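Local coordinates for protein nickel-dependent hydrogenase large subunit (Allochromatium vinosum, PDB 3MYR) that oxidises molecular hydrogen at a nickel-iron centre and passes the electrons to an acceptor, working as a heterodimer with an iron-sulfur small subunit, at residues A291-P295 with A296-F300; E326-N329 with H330-Y333; L367-S370 with D371-W375; E465-E469 with P470-P474. All blocks are in the same frame, centred on the assembly; numbering follows the deposited sequence.

Contact 1 (A291-P295 with A296-F300)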
# COMPACT_ATOMS: atom_id res chain seq x y z
N ALA B 291 12.06 -5.82 23.77
CA ALA B 291 10.67 -5.42 24.03
C ALA B 291 10.56 -3.92 23.89
O ALA B 291 9.58 -3.41 23.31
CB ALA B 291 10.22 -5.88 25.43
N SER B 292 11.55 -3.19 24.40
CA SER B 292 11.45 -1.73 24.37
C SER B 292 11.83 -1.10 23.00
O SER B 292 12.70 -1.61 22.26
CB SER B 292 12.26 -1.13 25.53
OG SER B 292 13.13 -0.14 25.05
N LEU B 293 11.12 -0.04 22.62
CA LEU B 293 11.31 0.59 21.29
C LEU B 293 12.50 1.55 21.38
O LEU B 293 12.36 2.76 21.28
CB LEU B 293 10.05 1.34 20.89
CG LEU B 293 9.46 1.33 19.47
CD1 LEU B 293 9.28 2.69 18.86
CD2 LEU B 293 10.09 0.32 18.50
N ASP B 294 13.69 0.99 21.62
CA ASP B 294 14.85 1.77 21.97
C ASP B 294 15.70 1.91 20.72
O ASP B 294 16.16 0.90 20.16
CB ASP B 294 15.62 1.02 23.05
CG ASP B 294 16.95 1.67 23.42
OD1 ASP B 294 17.58 1.12 24.33
OD2 ASP B 294 17.38 2.69 22.82
N PRO B 295 15.87 3.15 20.23
CA PRO B 295 16.62 3.37 18.98
C PRO B 295 18.01 2.79 19.00
O PRO B 295 18.51 2.46 17.93
CB PRO B 295 16.71 4.92 18.89
CG PRO B 295 15.44 5.37 19.50
CD PRO B 295 15.33 4.43 20.75
N ALA B 296 18.64 2.65 20.18
CA ALA B 296 20.00 2.02 20.23
C ALA B 296 19.99 0.55 19.78
O ALA B 296 21.00 0.01 19.39
CB ALA B 296 20.68 2.20 21.66
N THR B 297 18.83 -0.10 19.79
CA THR B 297 18.76 -1.54 19.46
C THR B 297 18.19 -1.78 18.05
O THR B 297 17.94 -2.91 17.66
CB THR B 297 17.90 -2.32 20.52
OG1 THR B 297 16.49 -1.96 20.44
CG2 THR B 297 18.43 -2.08 21.96
N PHE B 298 17.93 -0.69 17.30
CA PHE B 298 17.22 -0.78 16.02
C PHE B 298 18.06 -1.56 15.00
O PHE B 298 19.26 -1.38 14.89
CB PHE B 298 16.92 0.62 15.48
CG PHE B 298 15.71 1.31 16.09
CD1 PHE B 298 15.40 2.63 15.71
CD2 PHE B 298 14.86 0.65 16.98
CE1 PHE B 298 14.25 3.29 16.20
CE2 PHE B 298 13.73 1.29 17.52
CZ PHE B 298 13.42 2.64 17.11
N LEU B 299 17.42 -2.38 14.18
CA LEU B 299 18.08 -2.85 12.96
C LEU B 299 18.33 -1.68 11.95
O LEU B 299 19.43 -1.51 11.44
CB LEU B 299 17.24 -3.96 12.33
CG LEU B 299 17.75 -4.46 10.97
CD1 LEU B 299 19.18 -5.00 11.20
CD2 LEU B 299 16.87 -5.58 10.56
N PHE B 300 17.34 -0.84 11.72
CA PHE B 300 17.55 0.34 10.88
C PHE B 300 17.79 1.53 11.80
O PHE B 300 16.91 1.87 12.58
CB PHE B 300 16.29 0.61 10.06
CG PHE B 300 16.00 -0.43 8.99
CD1 PHE B 300 16.95 -0.74 8.04
CD2 PHE B 300 14.72 -0.90 8.81
CE1 PHE B 300 16.66 -1.66 7.02
CE2 PHE B 300 14.41 -1.78 7.78
CZ PHE B 300 15.36 -2.16 6.88
O HOH W 1 14.87 -3.21 22.25
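Thr297 N bonds back to Asp294 O (2.9 Å) and Phe298 N to Pro295 O (3.3 Å), two successive i-to-i+3 bonds that wind the chain into a short 3-10 turn. Asp294 O is gripped twice. The Thr297 amide meets it from well above the carbonyl plane, whereas Thr297 OG1 (2.9 Å) lies in that plane, on a lone pair; the hydroxyl gets there because it stands between its own backbone N and carbonyl carbon (chi1 69°). A water donates both to Thr297 OG1 and to Ser292 O, tying the turn to the approaching chain. The side chain of Asp294 joins in: OD2 takes the Ala296 amide (2.9 Å) from above the carboxylate plane. The Phe298 ring folds back against the turn, with Pro295 CA squarely over its centre, a CH-pi contact of 3.4 Å from CA to the ring centroid. Leu293 CD2 meets ring atom CE2 of Phe298 obliquely at 3.9 Å. Replacing Phe298 by an alanine would probably strip Pro295 CA of its aromatic platform and open a gap beside Leu293. The whole turn joins strand 281-288 to strand 300-305 at the protein surface, away from the metal sites, and leads into a classic beta bulge in which Leu299 and Phe300 both face Asp286.

Contact 2 (E326-N329 with H330-Y333)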
# COMPACT_ATOMS: atom_id res chain seq x y z
N GLU B 326 5.74 20.86 8.23
CA GLU B 326 5.13 20.74 6.92
C GLU B 326 4.68 22.10 6.44
O GLU B 326 4.02 22.86 7.21
CB GLU B 326 3.92 19.81 6.96
CG GLU B 326 4.27 18.35 7.30
CD GLU B 326 3.05 17.44 7.35
OE1 GLU B 326 2.94 16.62 6.41
OE2 GLU B 326 2.23 17.54 8.32
N PHE B 327 4.98 22.35 5.17
CA PHE B 327 4.70 23.64 4.54
C PHE B 327 3.60 23.44 3.50
O PHE B 327 3.38 22.30 3.01
CB PHE B 327 5.97 24.21 3.87
CG PHE B 327 6.98 24.73 4.86
CD1 PHE B 327 7.01 26.11 5.21
CD2 PHE B 327 7.91 23.87 5.44
CE1 PHE B 327 8.00 26.61 6.12
CE2 PHE B 327 8.89 24.34 6.35
CZ PHE B 327 8.94 25.73 6.70
N VAL B 328 2.90 24.54 3.21
CA VAL B 328 1.80 24.52 2.29
C VAL B 328 1.88 25.67 1.27
O VAL B 328 0.89 25.99 0.64
CB VAL B 328 0.46 24.45 2.96
CG1 VAL B 328 0.36 23.16 3.82
CG2 VAL B 328 0.17 25.75 3.81
N ASN B 329 3.07 26.24 1.08
CA ASN B 329 3.23 27.36 0.13
C ASN B 329 2.75 26.95 -1.26
O ASN B 329 2.44 27.82 -2.03
CB ASN B 329 4.69 27.73 -0.06
CG ASN B 329 5.44 27.88 1.24
OD1 ASN B 329 5.91 26.89 1.80
ND2 ASN B 329 5.64 29.14 1.68
N HIS B 330 2.83 25.65 -1.60
CA HIS B 330 2.36 25.17 -2.93
C HIS B 330 1.42 23.96 -2.81
O HIS B 330 1.42 23.10 -3.69
CB HIS B 330 3.54 24.83 -3.83
CG HIS B 330 4.25 26.04 -4.36
ND1 HIS B 330 5.43 26.52 -3.83
CD2 HIS B 330 3.88 26.93 -5.32
CE1 HIS B 330 5.80 27.60 -4.49
NE2 HIS B 330 4.89 27.87 -5.41
N SER B 331 0.58 23.95 -1.76
CA SER B 331 -0.35 22.86 -1.46
C SER B 331 -1.73 23.47 -1.26
O SER B 331 -1.85 24.64 -0.89
CB SER B 331 0.06 22.14 -0.16
OG SER B 331 1.44 21.74 -0.26
N TRP B 332 -2.76 22.65 -1.49
CA TRP B 332 -4.14 23.11 -1.43
C TRP B 332 -4.74 23.11 -0.03
O TRP B 332 -5.76 22.44 0.22
CB TRP B 332 -4.94 22.26 -2.40
CG TRP B 332 -4.57 22.56 -3.82
CD1 TRP B 332 -4.42 23.80 -4.38
CD2 TRP B 332 -4.39 21.61 -4.89
NE1 TRP B 332 -4.13 23.69 -5.72
CE2 TRP B 332 -4.10 22.37 -6.07
CE3 TRP B 332 -4.52 20.22 -4.98
CZ2 TRP B 332 -3.89 21.76 -7.35
CZ3 TRP B 332 -4.29 19.59 -6.26
CH2 TRP B 332 -3.99 20.37 -7.42
N TYR B 333 -4.12 23.86 0.88
CA TYR B 333 -4.47 23.88 2.29
C TYR B 333 -4.42 25.34 2.77
O TYR B 333 -3.73 26.24 2.16
CB TYR B 333 -3.48 23.04 3.14
CG TYR B 333 -3.57 21.55 2.86
CD1 TYR B 333 -2.70 20.95 1.92
CD2 TYR B 333 -4.57 20.77 3.46
CE1 TYR B 333 -2.81 19.60 1.60
CE2 TYR B 333 -4.69 19.41 3.14
CZ TYR B 333 -3.83 18.84 2.18
OH TYR B 333 -3.89 17.49 1.87
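Val328 and Ser331 face each other across a tight reversal of the chain, CB to CB at 3.9 Å, and form its densely packed side. Val328 CG1 lies anti to the carbonyl carbon (chi1 -60°), which carries it to Tyr333 CB (3.9 Å); the two side chains meet at about a right angle, the methyl touching the root of the tyrosine side chain. Tyr333 extends beyond this point, and its hydroxyl is hydrogen-bonded to Trp375 O, while Ser331 OG bonds to Leu376 O. The buried hydroxyls of this side are thus both satisfied by backbone carbonyls. The reversal is a beta turn that ends strand 324-327, which pairs antiparallel with strand 378-381: Ser331 N donates to Val328 O (3.2 Å, 161° at the hydrogen), from well above the carbonyl plane, and Arg357 NH1 adds a second bond to the same oxygen. Trp332 follows as the centre of an inverse gamma turn. The corner residues make the looser, partly exposed side. Asn329 sends its amide away from the following residues, and His330 turns its CB bond away from 326-329, with Asn329 O over one face of its imidazole, 3.4 Å from His330 CG. His330 ND1 makes a weak hydrogen bond to Arg517 O. At the inner end, the Tyr333 side chain passes about 7 Å from the magnesium ion bound by Glu42, Ala506 and His561.

Contact 3 (L367-S370 with D371-W375)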
# COMPACT_ATOMS: atom_id res chain seq x y z
N LEU B 367 -1.93 22.38 -14.58
CA LEU B 367 -1.97 23.00 -13.26
C LEU B 367 -1.57 24.48 -13.30
O LEU B 367 -0.92 24.94 -14.22
CB LEU B 367 -1.02 22.29 -12.33
CG LEU B 367 -1.52 20.86 -12.02
CD1 LEU B 367 -0.31 19.94 -11.72
CD2 LEU B 367 -2.51 20.77 -10.92
N ASP B 368 -1.90 25.21 -12.25
CA ASP B 368 -1.27 26.49 -12.07
C ASP B 368 -0.31 26.29 -10.88
O ASP B 368 -0.71 26.10 -9.74
CB ASP B 368 -2.37 27.54 -11.78
CG ASP B 368 -1.81 28.94 -11.43
OD1 ASP B 368 -0.62 29.14 -11.08
OD2 ASP B 368 -2.61 29.85 -11.48
N VAL B 369 0.96 26.46 -11.16
CA VAL B 369 2.01 26.06 -10.29
C VAL B 369 2.54 27.31 -9.53
O VAL B 369 3.42 27.21 -8.69
CB VAL B 369 3.00 25.36 -11.24
CG1 VAL B 369 4.21 26.16 -11.78
CG2 VAL B 369 2.94 23.91 -11.26
N SER B 370 1.91 28.47 -9.72
CA SER B 370 2.38 29.67 -9.05
C SER B 370 1.95 29.63 -7.60
O SER B 370 2.62 30.22 -6.79
CB SER B 370 1.86 30.96 -9.72
OG SER B 370 0.46 31.06 -9.52
N ASP B 371 0.88 28.89 -7.25
CA ASP B 371 0.50 28.76 -5.81
C ASP B 371 0.30 27.24 -5.47
O ASP B 371 1.20 26.43 -5.72
CB ASP B 371 -0.76 29.62 -5.51
CG ASP B 371 -1.04 29.83 -3.99
OD1 ASP B 371 -0.09 29.96 -3.17
OD2 ASP B 371 -2.24 29.93 -3.64
N GLY B 372 -0.82 26.85 -4.89
CA GLY B 372 -1.03 25.40 -4.61
C GLY B 372 -1.12 24.61 -5.91
O GLY B 372 -1.80 25.02 -6.89
N TYR B 373 -0.43 23.47 -5.96
CA TYR B 373 -0.55 22.61 -7.13
C TYR B 373 -0.61 21.11 -6.77
O TYR B 373 -0.41 20.21 -7.65
CB TYR B 373 0.56 22.95 -8.19
CG TYR B 373 2.03 22.67 -7.79
CD1 TYR B 373 2.89 23.70 -7.41
CD2 TYR B 373 2.55 21.35 -7.83
CE1 TYR B 373 4.25 23.44 -7.10
CE2 TYR B 373 3.87 21.06 -7.53
CZ TYR B 373 4.71 22.13 -7.15
OH TYR B 373 5.98 21.86 -6.80
N SER B 374 -0.90 20.82 -5.49
CA SER B 374 -0.91 19.47 -5.00
C SER B 374 -1.73 19.32 -3.72
O SER B 374 -1.80 20.23 -2.90
CB SER B 374 0.55 18.98 -4.73
OG SER B 374 0.54 17.56 -4.30
N TRP B 375 -2.27 18.10 -3.51
CA TRP B 375 -2.90 17.75 -2.26
C TRP B 375 -1.87 17.28 -1.27
O TRP B 375 -2.23 17.09 -0.12
CB TRP B 375 -4.04 16.72 -2.39
CG TRP B 375 -5.31 17.31 -2.95
CD1 TRP B 375 -5.89 17.02 -4.16
CD2 TRP B 375 -6.18 18.22 -2.30
NE1 TRP B 375 -7.05 17.74 -4.33
CE2 TRP B 375 -7.23 18.52 -3.21
CE3 TRP B 375 -6.12 18.92 -1.07
CZ2 TRP B 375 -8.28 19.40 -2.88
CZ3 TRP B 375 -7.20 19.77 -0.74
CH2 TRP B 375 -8.23 20.03 -1.65
O HOH W 2 -1.83 27.82 -7.98
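A chi1 of 66° tucks the Tyr373 ring in above its own main chain and turns one ring face back to Val369; Asp368, with CG on the far side from its N (chi1 174°), points its carboxylate along the chain to Ser370. Val369 CG2 sits over the tyrosine face toward its rim, 3.8 Å from Tyr373 CG, a CH-pi contact. Asp368 OD1 accepts twice from Ser370: the amide N (2.9 Å) closes an Asx turn, and OG (2.7 Å) arrives on the syn side, a little out of the carboxylate plane. A lysine in place of Asp368 would probably leave Ser370 N and OG without their shared acceptor and let the turn slacken. Across the bend a water lies 2.7 Å from Asp368 O, to which it probably donates, and weakly accepts from Asp371 N. Asp371 OD1 forms a salt bridge with Arg357. Leu367 and Val369 lean on Ser34 and Tyr32 of strand 27-35, Tyr373 OH bonds to Glu527 of helix 525-531, and Trp375 NE1 reaches Gly84 O of the small subunit, so this part of the long loop between strands 324-327 and 378-381 lies between sheet, helix and partner chain.

Contact 4 (E465-E469 with P470-P474)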
# COMPACT_ATOMS: atom_id res chain seq x y z
N GLU B 465 -2.38 -4.93 29.49
CA GLU B 465 -3.70 -4.35 29.70
C GLU B 465 -3.72 -3.11 30.62
O GLU B 465 -4.79 -2.50 30.83
CB GLU B 465 -4.69 -5.39 30.27
CG GLU B 465 -4.44 -5.87 31.79
CD GLU B 465 -3.13 -6.79 32.06
OE1 GLU B 465 -2.20 -7.01 31.20
OE2 GLU B 465 -3.03 -7.29 33.22
N THR B 466 -2.59 -2.77 31.21
CA THR B 466 -2.67 -1.91 32.41
C THR B 466 -3.30 -0.50 32.10
O THR B 466 -4.09 0.04 32.89
CB THR B 466 -1.34 -1.91 33.30
OG1 THR B 466 -0.77 -0.61 33.33
CG2 THR B 466 -0.27 -2.96 32.94
N LEU B 467 -3.03 0.05 30.91
CA LEU B 467 -3.58 1.37 30.55
C LEU B 467 -4.65 1.26 29.44
O LEU B 467 -4.91 2.22 28.70
CB LEU B 467 -2.48 2.38 30.15
CG LEU B 467 -1.49 2.74 31.29
CD1 LEU B 467 -0.40 3.68 30.87
CD2 LEU B 467 -2.14 3.23 32.61
N TRP B 468 -5.30 0.11 29.35
CA TRP B 468 -6.36 -0.10 28.33
C TRP B 468 -7.57 0.81 28.53
O TRP B 468 -8.14 1.29 27.56
CB TRP B 468 -6.79 -1.57 28.32
CG TRP B 468 -7.89 -1.84 27.33
CD1 TRP B 468 -9.21 -2.12 27.61
CD2 TRP B 468 -7.76 -1.80 25.88
NE1 TRP B 468 -9.90 -2.27 26.39
CE2 TRP B 468 -9.02 -2.09 25.34
CE3 TRP B 468 -6.69 -1.53 25.00
CZ2 TRP B 468 -9.26 -2.10 23.95
CZ3 TRP B 468 -6.93 -1.57 23.58
CH2 TRP B 468 -8.19 -1.85 23.10
N GLU B 469 -7.98 1.07 29.78
CA GLU B 469 -9.16 1.88 30.04
C GLU B 469 -8.82 3.39 30.01
O GLU B 469 -7.85 3.81 30.67
CB GLU B 469 -9.75 1.53 31.43
CG GLU B 469 -10.25 0.07 31.59
CD GLU B 469 -11.42 -0.26 30.63
OE1 GLU B 469 -12.18 0.70 30.28
OE2 GLU B 469 -11.57 -1.47 30.25
N PRO B 470 -9.60 4.20 29.24
CA PRO B 470 -9.38 5.65 29.17
C PRO B 470 -9.34 6.35 30.56
O PRO B 470 -8.70 7.37 30.70
CB PRO B 470 -10.61 6.15 28.40
CG PRO B 470 -10.96 5.03 27.47
CD PRO B 470 -10.57 3.74 28.20
N SER B 471 -10.05 5.82 31.55
CA SER B 471 -10.06 6.42 32.86
C SER B 471 -8.67 6.25 33.53
O SER B 471 -8.40 6.88 34.52
CB SER B 471 -11.18 5.78 33.72
OG SER B 471 -10.92 4.40 33.91
N SER B 472 -7.75 5.47 32.94
CA SER B 472 -6.42 5.35 33.56
C SER B 472 -5.42 6.33 32.93
O SER B 472 -4.26 6.39 33.36
CB SER B 472 -5.87 3.93 33.46
OG SER B 472 -5.63 3.59 32.07
N TRP B 473 -5.83 7.06 31.88
CA TRP B 473 -4.91 7.97 31.16
C TRP B 473 -4.86 9.39 31.84
O TRP B 473 -5.85 9.80 32.43
CB TRP B 473 -5.41 8.17 29.75
CG TRP B 473 -5.64 6.93 28.97
CD1 TRP B 473 -5.21 5.64 29.26
CD2 TRP B 473 -6.33 6.85 27.74
NE1 TRP B 473 -5.66 4.78 28.31
CE2 TRP B 473 -6.35 5.49 27.35
CE3 TRP B 473 -7.00 7.82 26.94
CZ2 TRP B 473 -7.01 5.04 26.14
CZ3 TRP B 473 -7.60 7.40 25.72
CH2 TRP B 473 -7.64 6.01 25.37
N PRO B 474 -3.74 10.13 31.70
CA PRO B 474 -3.73 11.56 32.09
C PRO B 474 -4.73 12.31 31.19
O PRO B 474 -5.00 11.86 30.08
CB PRO B 474 -2.31 12.02 31.74
CG PRO B 474 -1.56 10.76 31.26
CD PRO B 474 -2.62 9.79 30.83
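Trp473 and Ser472 supply the hydrogen bonds that hold this loop to Leu467 and Glu469. The indole NE1 of Trp473 donates to Leu467 O at 2.7 Å; the oxygen lies 2° out of the ring plane, and the bond is fairly straight (161° at the hydrogen). Glu469 O accepts two bonds from Ser472, one from N (2.8 Å), above the carbonyl plane, and one from OG (2.6 Å), within it. For the latter, a chi1 of 65° folds the hydroxyl back over its own backbone. In the backbone, a type I beta turn from Glu465 to Trp468 is followed by a 3-10 turn over residues 470-472, whose first winding is closed by the bond from Ser472 N to Glu469 O.

Van der Waals contacts complete the arrangement. Pro470 CA lies over the centre of the Trp473 ring system, 3.5 Å above its plane, and Glu469 O approaches the same ring over a face without bonding to NE1. Leu467 CD2 rests 3.5 Å from Ser472 OG, while Leu467 CB comes within 4.3 Å of Trp473 CD1.

The loop runs along the surface from helix 426-456 to strand 476-485. Trp473 is buried against Leu80 of helix 67-80 and the 49-51 loop; Trp468, its indole heading much the same way from farther along the loop, packs edge-to-face with Tyr262 and Phe203 of the small subunit.

Contacts 2 and 3 form one unit, their centres 9 Å apart, within the excursion between strands 324-327 and 378-381: His330 O and Tyr373 N are 2.9 Å apart, a probable hydrogen bond, and Arg357 binds both Val328 O and Asp371. Of the four, contact 2 comes near a metal site, yet its Tyr333 side chain is still about 14 Å from the nickel-iron centre. Contacts 1 and 4 lie elsewhere, with centres 25 Å apart and nearest atoms about 13 Å apart; contacts 3 and 4 are most distant, 44 Å between centres. Even so, Trp375 of contact 3 and Trp468 of contact 4 both reach the small subunit.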